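PDB 2P90: proteasome protein from Corynebacterium glutamicum ATCC 13032, which is of unknown function but, as a member of the PAC2 family, may be related to proteasome assembly chaperones. Local coordinates for residues D87-G92 and S108-D113; R97-K102 and D226-L231; A213-L218 and L232-D237. One frame throughout, in Å; residues are numbered along the deposited sequence.

Interaction 1 of 3, residues D87-G92 and S108-D113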
loop_
_atom_site.group_PDB
_atom_site.type_symbol
_atom_site.label_atom_id
_atom_site.label_comp_id
_atom_site.label_asym_id
_atom_site.label_seq_id
_atom_site.Cartn_x
_atom_site.Cartn_y
_atom_site.Cartn_z
ATOM N N ASP B 87 1.358 14.253 13.830
ATOM C CA ASP B 87 2.411 14.553 12.855
ATOM C C ASP B 87 1.787 14.971 11.506
ATOM O O ASP B 87 1.068 14.179 10.866
ATOM C CB ASP B 87 3.263 13.298 12.695
ATOM C CG ASP B 87 4.395 13.442 11.666
ATOM O OD1 ASP B 87 4.603 14.509 11.053
ATOM O OD2 ASP B 87 5.104 12.431 11.488
ATOM N N GLU B 88 2.069 16.206 11.079
ATOM C CA GLU B 88 1.506 16.736 9.832
ATOM C C GLU B 88 2.090 16.113 8.566
ATOM O O GLU B 88 1.493 16.219 7.503
ATOM C CB GLU B 88 1.675 18.257 9.771
ATOM C CG GLU B 88 0.523 19.026 10.371
ATOM C CD GLU B 88 0.663 20.530 10.185
ATOM O OE1 GLU B 88 1.104 20.967 9.080
ATOM O OE2 GLU B 88 0.326 21.276 11.152
ATOM N N LEU B 89 3.248 15.467 8.694
ATOM C CA LEU B 89 3.959 14.837 7.572
ATOM C C LEU B 89 4.160 15.818 6.424
ATOM O O LEU B 89 3.929 15.478 5.277
ATOM C CB LEU B 89 3.243 13.564 7.056
ATOM C CG LEU B 89 3.563 12.129 7.474
ATOM C CD1 LEU B 89 3.285 11.163 6.307
ATOM C CD2 LEU B 89 4.956 11.863 7.973
ATOM N N ASN B 90 4.571 17.041 6.756
ATOM C CA ASN B 90 4.753 18.093 5.755
ATOM C C ASN B 90 5.841 17.736 4.767
ATOM O O ASN B 90 6.943 17.398 5.149
ATOM C CB ASN B 90 5.044 19.453 6.397
ATOM C CG ASN B 90 5.302 20.567 5.345
ATOM O OD1 ASN B 90 4.374 21.050 4.640
ATOM N ND2 ASN B 90 6.570 20.986 5.247
ATOM N N LEU B 91 5.466 17.729 3.493
ATOM C CA LEU B 91 6.383 17.667 2.385
ATOM C C LEU B 91 6.419 19.123 1.932
ATOM O O LEU B 91 5.452 19.627 1.371
ATOM C CB LEU B 91 5.836 16.744 1.276
ATOM C CG LEU B 91 6.601 16.580 -0.056
ATOM C CD1 LEU B 91 7.962 15.929 0.160
ATOM C CD2 LEU B 91 5.821 15.760 -1.003
ATOM N N GLY B 92 7.508 19.817 2.228
ATOM C CA GLY B 92 7.585 21.220 1.929
ATOM C C GLY B 92 8.873 21.585 1.247
ATOM O O GLY B 92 9.863 20.863 1.340
ATOM N N SER B 108 11.903 18.497 1.435
ATOM C CA SER B 108 12.008 17.397 2.331
ATOM C C SER B 108 10.648 17.024 2.895
ATOM O O SER B 108 9.748 17.823 2.927
ATOM C CB SER B 108 13.010 17.719 3.432
ATOM O OG SER B 108 12.522 18.743 4.276
ATOM N N GLY B 109 10.547 15.801 3.367
ATOM C CA GLY B 109 9.308 15.270 3.936
ATOM C C GLY B 109 9.153 13.890 3.326
ATOM O O GLY B 109 10.119 13.378 2.781
ATOM N N PRO B 110 7.953 13.278 3.425
ATOM C CA PRO B 110 7.776 11.903 2.909
ATOM C C PRO B 110 7.859 11.783 1.383
ATOM O O PRO B 110 7.279 12.635 0.667
ATOM C CB PRO B 110 6.346 11.577 3.339
ATOM C CG PRO B 110 5.670 12.941 3.439
ATOM C CD PRO B 110 6.712 13.780 4.054
ATOM N N GLU B 111 8.545 10.747 0.887
ATOM C CA GLU B 111 8.430 10.406 -0.534
ATOM C C GLU B 111 6.935 10.181 -0.822
ATOM O O GLU B 111 6.321 9.385 -0.128
ATOM C CB GLU B 111 9.200 9.112 -0.852
ATOM C CG GLU B 111 8.900 8.554 -2.233
ATOM C CD GLU B 111 9.602 7.249 -2.555
ATOM O OE1 GLU B 111 9.583 6.302 -1.722
ATOM O OE2 GLU B 111 10.163 7.170 -3.679
ATOM N N PRO B 112 6.331 10.864 -1.829
ATOM C CA PRO B 112 4.899 10.548 -2.155
ATOM C C PRO B 112 4.625 9.080 -2.467
ATOM O O PRO B 112 5.451 8.440 -3.132
ATOM C CB PRO B 112 4.639 11.383 -3.418
ATOM C CG PRO B 112 5.582 12.585 -3.234
ATOM C CD PRO B 112 6.857 11.973 -2.655
ATOM N N ASP B 113 3.485 8.550 -2.010
ATOM C CA ASP B 113 3.037 7.218 -2.449
ATOM C C ASP B 113 2.425 7.314 -3.875
ATOM O O ASP B 113 2.508 6.370 -4.659
ATOM C CB ASP B 113 1.971 6.639 -1.516
ATOM C CG ASP B 113 2.448 6.411 -0.122
ATOM O OD1 ASP B 113 3.112 5.366 0.154
ATOM O OD2 ASP B 113 2.093 7.238 0.751
HETATM O O HOH W 1 9.064 19.706 5.217
#

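Interaction 2 of 3, residues R97-K102 and D226-L231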
loop_
_atom_site.group_PDB
_atom_site.type_symbol
_atom_site.label_atom_id
_atom_site.label_comp_id
_atom_site.label_asym_id
_atom_site.label_seq_id
_atom_site.Cartn_x
_atom_site.Cartn_y
_atom_site.Cartn_z
ATOM N N ARG B 97 19.159 29.086 5.157
ATOM C CA ARG B 97 20.401 29.859 5.073
ATOM C C ARG B 97 21.531 29.262 5.913
ATOM O O ARG B 97 21.347 28.980 7.111
ATOM C CB ARG B 97 20.132 31.342 5.399
ATOM C CG ARG B 97 19.414 32.035 4.241
ATOM C CD ARG B 97 18.744 33.316 4.651
ATOM N NE ARG B 97 17.780 33.790 3.649
ATOM C CZ ARG B 97 18.084 34.430 2.514
ATOM N NH1 ARG B 97 17.112 34.819 1.706
ATOM N NH2 ARG B 97 19.344 34.685 2.170
ATOM N N ASP B 98 22.679 29.040 5.271
ATOM C CA ASP B 98 23.870 28.510 5.961
ATOM C C ASP B 98 24.479 29.509 6.973
ATOM O O ASP B 98 23.928 30.601 7.194
ATOM C CB ASP B 98 24.923 28.006 4.968
ATOM C CG ASP B 98 25.650 29.141 4.210
ATOM O OD1 ASP B 98 25.482 30.358 4.535
ATOM O OD2 ASP B 98 26.411 28.791 3.271
ATOM N N ASN B 99 25.607 29.131 7.584
ATOM C CA ASN B 99 26.241 29.971 8.619
ATOM C C ASN B 99 26.592 31.411 8.136
ATOM O O ASN B 99 26.648 32.349 8.931
ATOM C CB ASN B 99 27.468 29.275 9.176
ATOM C CG ASN B 99 27.126 28.140 10.127
ATOM O OD1 ASN B 99 26.098 28.167 10.816
ATOM N ND2 ASN B 99 28.017 27.139 10.194
ATOM N N ASP B 100 26.791 31.570 6.831
ATOM C CA ASP B 100 27.021 32.887 6.212
ATOM C C ASP B 100 25.758 33.533 5.637
ATOM O O ASP B 100 25.846 34.482 4.857
ATOM C CB ASP B 100 28.076 32.751 5.102
ATOM C CG ASP B 100 29.416 32.268 5.642
ATOM O OD1 ASP B 100 29.942 32.912 6.590
ATOM O OD2 ASP B 100 29.924 31.238 5.144
ATOM N N ASN B 101 24.587 33.005 5.994
ATOM C CA ASN B 101 23.313 33.527 5.474
ATOM C C ASN B 101 23.179 33.354 3.935
ATOM O O ASN B 101 22.385 34.031 3.282
ATOM C CB ASN B 101 23.127 34.990 5.919
ATOM C CG ASN B 101 21.695 35.474 5.799
ATOM O OD1 ASN B 101 20.804 35.024 6.544
ATOM N ND2 ASN B 101 21.458 36.415 4.865
ATOM N N LYS B 102 23.959 32.433 3.369
ATOM C CA LYS B 102 23.815 32.068 1.965
ATOM C C LYS B 102 22.610 31.109 1.756
ATOM O O LYS B 102 22.546 30.035 2.401
ATOM C CB LYS B 102 25.092 31.404 1.468
ATOM C CG LYS B 102 25.103 31.143 -0.031
ATOM C CD LYS B 102 26.361 30.419 -0.478
ATOM C CE LYS B 102 26.093 29.754 -1.827
ATOM N NZ LYS B 102 27.324 29.513 -2.632
ATOM N N ASP B 226 28.825 24.695 -2.170
ATOM C CA ASP B 226 29.573 25.769 -1.517
ATOM C C ASP B 226 28.783 26.348 -0.350
ATOM O O ASP B 226 28.413 27.534 -0.354
ATOM C CB ASP B 226 29.974 26.859 -2.540
ATOM C CG ASP B 226 31.017 27.858 -1.992
ATOM O OD1 ASP B 226 31.758 27.525 -1.018
ATOM O OD2 ASP B 226 31.085 28.987 -2.548
ATOM N N LEU B 227 28.519 25.495 0.644
ATOM C CA LEU B 227 27.737 25.882 1.831
ATOM C C LEU B 227 28.554 25.698 3.102
ATOM O O LEU B 227 29.384 24.805 3.181
ATOM C CB LEU B 227 26.411 25.079 1.930
ATOM C CG LEU B 227 25.413 25.082 0.747
ATOM C CD1 LEU B 227 24.398 23.894 0.811
ATOM C CD2 LEU B 227 24.674 26.429 0.591
ATOM N N ASN B 228 28.305 26.559 4.087
ATOM C CA ASN B 228 28.946 26.473 5.394
ATOM C C ASN B 228 27.944 25.964 6.441
ATOM O O ASN B 228 27.118 26.729 6.959
ATOM C CB ASN B 228 29.603 27.835 5.773
ATOM C CG ASN B 228 30.142 27.894 7.240
ATOM O OD1 ASN B 228 30.142 26.904 7.985
ATOM N ND2 ASN B 228 30.595 29.088 7.645
ATOM N N LEU B 229 28.048 24.674 6.768
ATOM C CA LEU B 229 27.043 24.007 7.611
ATOM C C LEU B 229 27.486 23.668 9.046
ATOM O O LEU B 229 28.543 23.109 9.241
ATOM C CB LEU B 229 26.496 22.762 6.889
ATOM C CG LEU B 229 25.877 23.013 5.501
ATOM C CD1 LEU B 229 25.458 21.706 4.827
ATOM C CD2 LEU B 229 24.696 23.983 5.568
ATOM N N PRO B 230 26.650 23.956 10.053
ATOM C CA PRO B 230 27.094 23.572 11.385
ATOM C C PRO B 230 26.965 22.045 11.569
ATOM O O PRO B 230 25.857 21.511 11.647
ATOM C CB PRO B 230 26.138 24.327 12.317
ATOM C CG PRO B 230 24.914 24.601 11.499
ATOM C CD PRO B 230 25.296 24.541 10.052
ATOM N N LEU B 231 28.097 21.354 11.636
ATOM C CA LEU B 231 28.095 19.899 11.597
ATOM C C LEU B 231 28.498 19.203 12.903
ATOM O O LEU B 231 28.437 17.968 12.991
ATOM C CB LEU B 231 28.993 19.432 10.441
ATOM C CG LEU B 231 28.492 19.667 9.002
ATOM C CD1 LEU B 231 29.477 19.161 7.991
ATOM C CD2 LEU B 231 27.162 19.004 8.767
#

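Interaction 3 of 3, residues A213-L218 and L232-D237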
loop_
_atom_site.group_PDB
_atom_site.type_symbol
_atom_site.label_atom_id
_atom_site.label_comp_id
_atom_site.label_asym_id
_atom_site.label_seq_id
_atom_site.Cartn_x
_atom_site.Cartn_y
_atom_site.Cartn_z
ATOM N N ALA B 213 26.919 8.705 8.383
ATOM C CA ALA B 213 26.358 8.780 7.030
ATOM C C ALA B 213 25.620 10.108 6.799
ATOM O O ALA B 213 25.760 10.720 5.753
ATOM C CB ALA B 213 25.480 7.608 6.783
ATOM N N THR B 214 24.856 10.559 7.782
ATOM C CA THR B 214 24.233 11.877 7.740
ATOM C C THR B 214 25.318 12.919 7.496
ATOM O O THR B 214 25.251 13.661 6.512
ATOM C CB THR B 214 23.499 12.170 9.052
ATOM O OG1 THR B 214 22.643 11.063 9.359
ATOM C CG2 THR B 214 22.683 13.494 8.993
ATOM N N LEU B 215 26.336 12.911 8.366
ATOM C CA LEU B 215 27.534 13.764 8.252
ATOM C C LEU B 215 28.143 13.748 6.859
ATOM O O LEU B 215 28.354 14.795 6.243
ATOM C CB LEU B 215 28.588 13.330 9.292
ATOM C CG LEU B 215 29.818 14.218 9.548
ATOM C CD1 LEU B 215 29.475 15.680 9.953
ATOM C CD2 LEU B 215 30.689 13.602 10.626
ATOM N N LYS B 216 28.398 12.547 6.356
ATOM C CA LYS B 216 28.918 12.393 5.014
ATOM C C LYS B 216 28.013 13.038 3.957
ATOM O O LYS B 216 28.511 13.782 3.108
ATOM C CB LYS B 216 29.196 10.913 4.703
ATOM C CG LYS B 216 30.095 10.698 3.485
ATOM C CD LYS B 216 31.399 11.506 3.606
ATOM C CE LYS B 216 31.883 12.003 2.238
ATOM N NZ LYS B 216 32.721 10.997 1.526
ATOM N N LEU B 217 26.698 12.758 3.991
ATOM C CA LEU B 217 25.779 13.394 3.028
ATOM C C LEU B 217 25.845 14.922 3.139
ATOM O O LEU B 217 25.911 15.607 2.135
ATOM C CB LEU B 217 24.321 12.924 3.185
ATOM C CG LEU B 217 23.881 11.556 2.677
ATOM C CD1 LEU B 217 22.463 11.272 3.187
ATOM C CD2 LEU B 217 23.952 11.423 1.144
ATOM N N LEU B 218 25.854 15.434 4.363
ATOM C CA LEU B 218 25.848 16.862 4.560
ATOM C C LEU B 218 27.156 17.534 4.067
ATOM O O LEU B 218 27.114 18.576 3.395
ATOM C CB LEU B 218 25.528 17.201 6.019
ATOM C CG LEU B 218 24.080 16.972 6.484
ATOM C CD1 LEU B 218 23.886 17.446 7.909
ATOM C CD2 LEU B 218 23.090 17.693 5.549
ATOM N N LEU B 232 28.897 19.982 13.910
ATOM C CA LEU B 232 29.659 19.441 15.055
ATOM C C LEU B 232 28.915 18.477 16.003
ATOM O O LEU B 232 29.545 17.590 16.592
ATOM C CB LEU B 232 30.346 20.563 15.864
ATOM C CG LEU B 232 31.125 21.696 15.161
ATOM C CD1 LEU B 232 31.378 22.876 16.124
ATOM C CD2 LEU B 232 32.423 21.219 14.491
ATOM N N ALA B 233 27.603 18.653 16.161
ATOM C CA ALA B 233 26.782 17.727 16.959
ATOM C C ALA B 233 26.661 16.331 16.317
ATOM O O ALA B 233 26.463 15.325 17.019
ATOM C CB ALA B 233 25.412 18.321 17.247
ATOM N N LEU B 234 26.801 16.292 14.991
ATOM C CA LEU B 234 26.781 15.047 14.231
ATOM C C LEU B 234 28.086 14.267 14.356
ATOM O O LEU B 234 28.102 13.029 14.221
ATOM C CB LEU B 234 26.521 15.327 12.751
ATOM C CG LEU B 234 25.119 15.558 12.220
ATOM C CD1 LEU B 234 25.255 15.941 10.784
ATOM C CD2 LEU B 234 24.247 14.306 12.382
ATOM N N GLU B 235 29.172 15.003 14.575
ATOM C CA GLU B 235 30.495 14.426 14.817
ATOM C C GLU B 235 30.529 13.733 16.169
ATOM O O GLU B 235 30.952 12.573 16.280
ATOM C CB GLU B 235 31.576 15.499 14.692
ATOM C CG GLU B 235 31.963 15.738 13.238
ATOM C CD GLU B 235 32.639 17.078 12.981
ATOM O OE1 GLU B 235 32.308 18.080 13.663
ATOM O OE2 GLU B 235 33.502 17.129 12.068
ATOM N N ARG B 236 30.015 14.431 17.170
ATOM C CA ARG B 236 29.860 13.885 18.494
ATOM C C ARG B 236 29.021 12.599 18.464
ATOM O O ARG B 236 29.439 11.564 18.996
ATOM C CB ARG B 236 29.211 14.944 19.395
ATOM C CG ARG B 236 29.088 14.530 20.846
ATOM C CD ARG B 236 27.677 14.721 21.368
ATOM N NE ARG B 236 27.459 13.941 22.590
ATOM C CZ ARG B 236 26.587 12.940 22.716
ATOM N NH1 ARG B 236 25.811 12.584 21.688
ATOM N NH2 ARG B 236 26.482 12.304 23.884
ATOM N N ASP B 237 27.847 12.674 17.826
ATOM C CA ASP B 237 26.936 11.532 17.646
ATOM C C ASP B 237 27.558 10.302 16.988
ATOM O O ASP B 237 27.225 9.175 17.364
ATOM C CB ASP B 237 25.721 11.926 16.794
ATOM C CG ASP B 237 24.749 12.866 17.512
ATOM O OD1 ASP B 237 24.969 13.232 18.694
ATOM O OD2 ASP B 237 23.752 13.260 16.858
#

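Interaction 1 of 3, residues D87-G92 and S108-D113
Gly-109 approaches residues 87-92 so closely that its CA lies 4.1 Å from the CA of Leu-91. Its backbone angles (phi 135°, psi -165°) belong to glycine, since a beta carbon here would run into the carbonyl O of Ser-108, and also into Asn-90 O and Leu-91 CA. The near approach brings two CA-H...O contacts: Gly-109 CA to Asn-90 O at 3.4 Å, and Leu-91 CA to Ser-108 O at the same separation. Beside them Gly-92 and Ser-108 form an antiparallel hydrogen-bonded pair, with Gly-92 N 3.1 Å from Ser-108 O and an equally long bond back from Ser-108 N to Gly-92 O. Ser-108 O also accepts from a water, which in turn takes a weak bond from Asn-90 ND2; Asn-90 OD1 is hydrogen-bonded to Ser-60 OG. With CG anti to its backbone N (chi1 176°), Leu-91 sends CD1 to 3.4 Å from Pro-110 O, while CD2 lies 3.9 Å from Pro-112 CG, the two side chains roughly perpendicular. Leu-89 CD1 packs on Pro-110 CG at 4.1 Å. The contact sits where strands 92-97 and 103-108 meet their loops: Leu-91 touches Leu-32 of strand 27-33 and Phe-119 of helix 116-129, Pro-112 shares Phe-119, and Ser-108 rests on helix 41-52.

Interaction 2 of 3, residues R97-K102 and D226-L231
Asn-228 is gripped through its backbone and its side chain by the turn at Asp-98 to Asn-101. Its N donates to Asp-98 OD2 at 3.0 Å in a nearly straight bond (171°), arriving from above the carboxylate plane, and its O accepts from Asn-99 N at 2.9 Å, also nearly straight. The two asparagine side chains cross with their amide planes 84° apart. Asn-99 ND2, using an N-H in its own amide plane, bonds to Asn-228 OD1 at 3.1 Å, but reaches that oxygen from above the carbonyl plane. At the other branch of the amide, Asn-228 ND2 makes a weak bond to Asp-100 OD2. With CG anti to N (chi1 172°), Asn-228 lays its amide across Asn-99, CG 3.6 Å from Asn-99 CB, so that OD1 faces Asn-99 ND2 and ND2 faces Asp-100.

Behind this layer, the type I turn presents Asn-99 N, while Asp-98 OD1 accepts from Lys-102 N at 2.8 Å and more weakly from Asp-100 N, fixing the carboxylate whose other oxygen holds Asn-228. Lys-102 extends to the far end of the contact, where NZ donates to Asp-226 O at 3.2 Å and forms a long salt bridge with Asp-226 OD2. Asp-226 follows helix 211-225 with positive phi. Farther out, Leu-229 and Pro-230 pack on Leu-53, and Leu-227 on Phe-104.

The chemistry is that of a polar clasp between two loops: Asp-98 divides its oxygens between its own turn and residues 226-231, and the Lys-102 ammonium would probably offset part of the charge of Asp-226, and more weakly that of Asp-98.

Interaction 3 of 3, residues A213-L218 and L232-D237
Leu-234 points from helix 232-237 into the surface offered by Thr-214, Leu-215 and Leu-218, residues spaced i, i+1 and i+4 on one side of helix 213-218. Its first torsion (chi1 -81°) directs the isopropyl group toward helix 213-218, and the second, with CD1 anti to CA, sets which methyl meets which neighbour. CD1 meets Leu-218 CD1 at 3.5 Å, whereas CD2 lies 3.8 Å from Thr-214 CG2. Both partners run across Leu-234 at about a right angle. Thr-214 turns its methyl anti to the backbone N (chi1 -51° for OG1), thereby presenting carbon to the leucine. Leu-215 behaves differently: it and Leu-234 lie alongside one another, pointing opposite ways, with Leu-215 CD1 4.1 Å from Leu-234 CB. Its other methyl, CD2, packs at 3.6 Å on Glu-235 CG, the aliphatic part of an otherwise polar residue. No hydrogen bond joins the segments, and the side-chain contacts that bury 227 Å² are between carbon atoms. The segment axes approach to 9.5 Å with N-to-C directions 148° apart, an antiparallel arrangement as expected of consecutive helices joined by a short loop. Thr-214 also meets Ser-44 and Ser-45, and Leu-218 meets His-48, all on helix 41-52, while Ala-213 and Leu-217 face strand 194-202; helix 211-225 thus lies between the sheet and helix 232-250.

Interactions 2 and 3 adjoin, their centres about 15 Å apart, because residues 226-231 link the two helices of interaction 3. Leu-231 CD2 lies 3.7 Å from Leu-218 CB, and Leu-231 CB is 3.8 Å from Leu-215 CD1, so the linker that is clasped by polar bonds at one end joins the apolar helix pair at the other. Interaction 1 stands apart, its centre about 24 Å from that of interaction 2 and 23 Å from that of interaction 3, with no touching atoms. Strands 92-97 and 103-108 nevertheless connect interactions 1 and 2, which lie at opposite ends of this hairpin. Near interaction 1, Glu-111 and Asp-113 form salt bridges with Arg-70 of a neighbouring subunit.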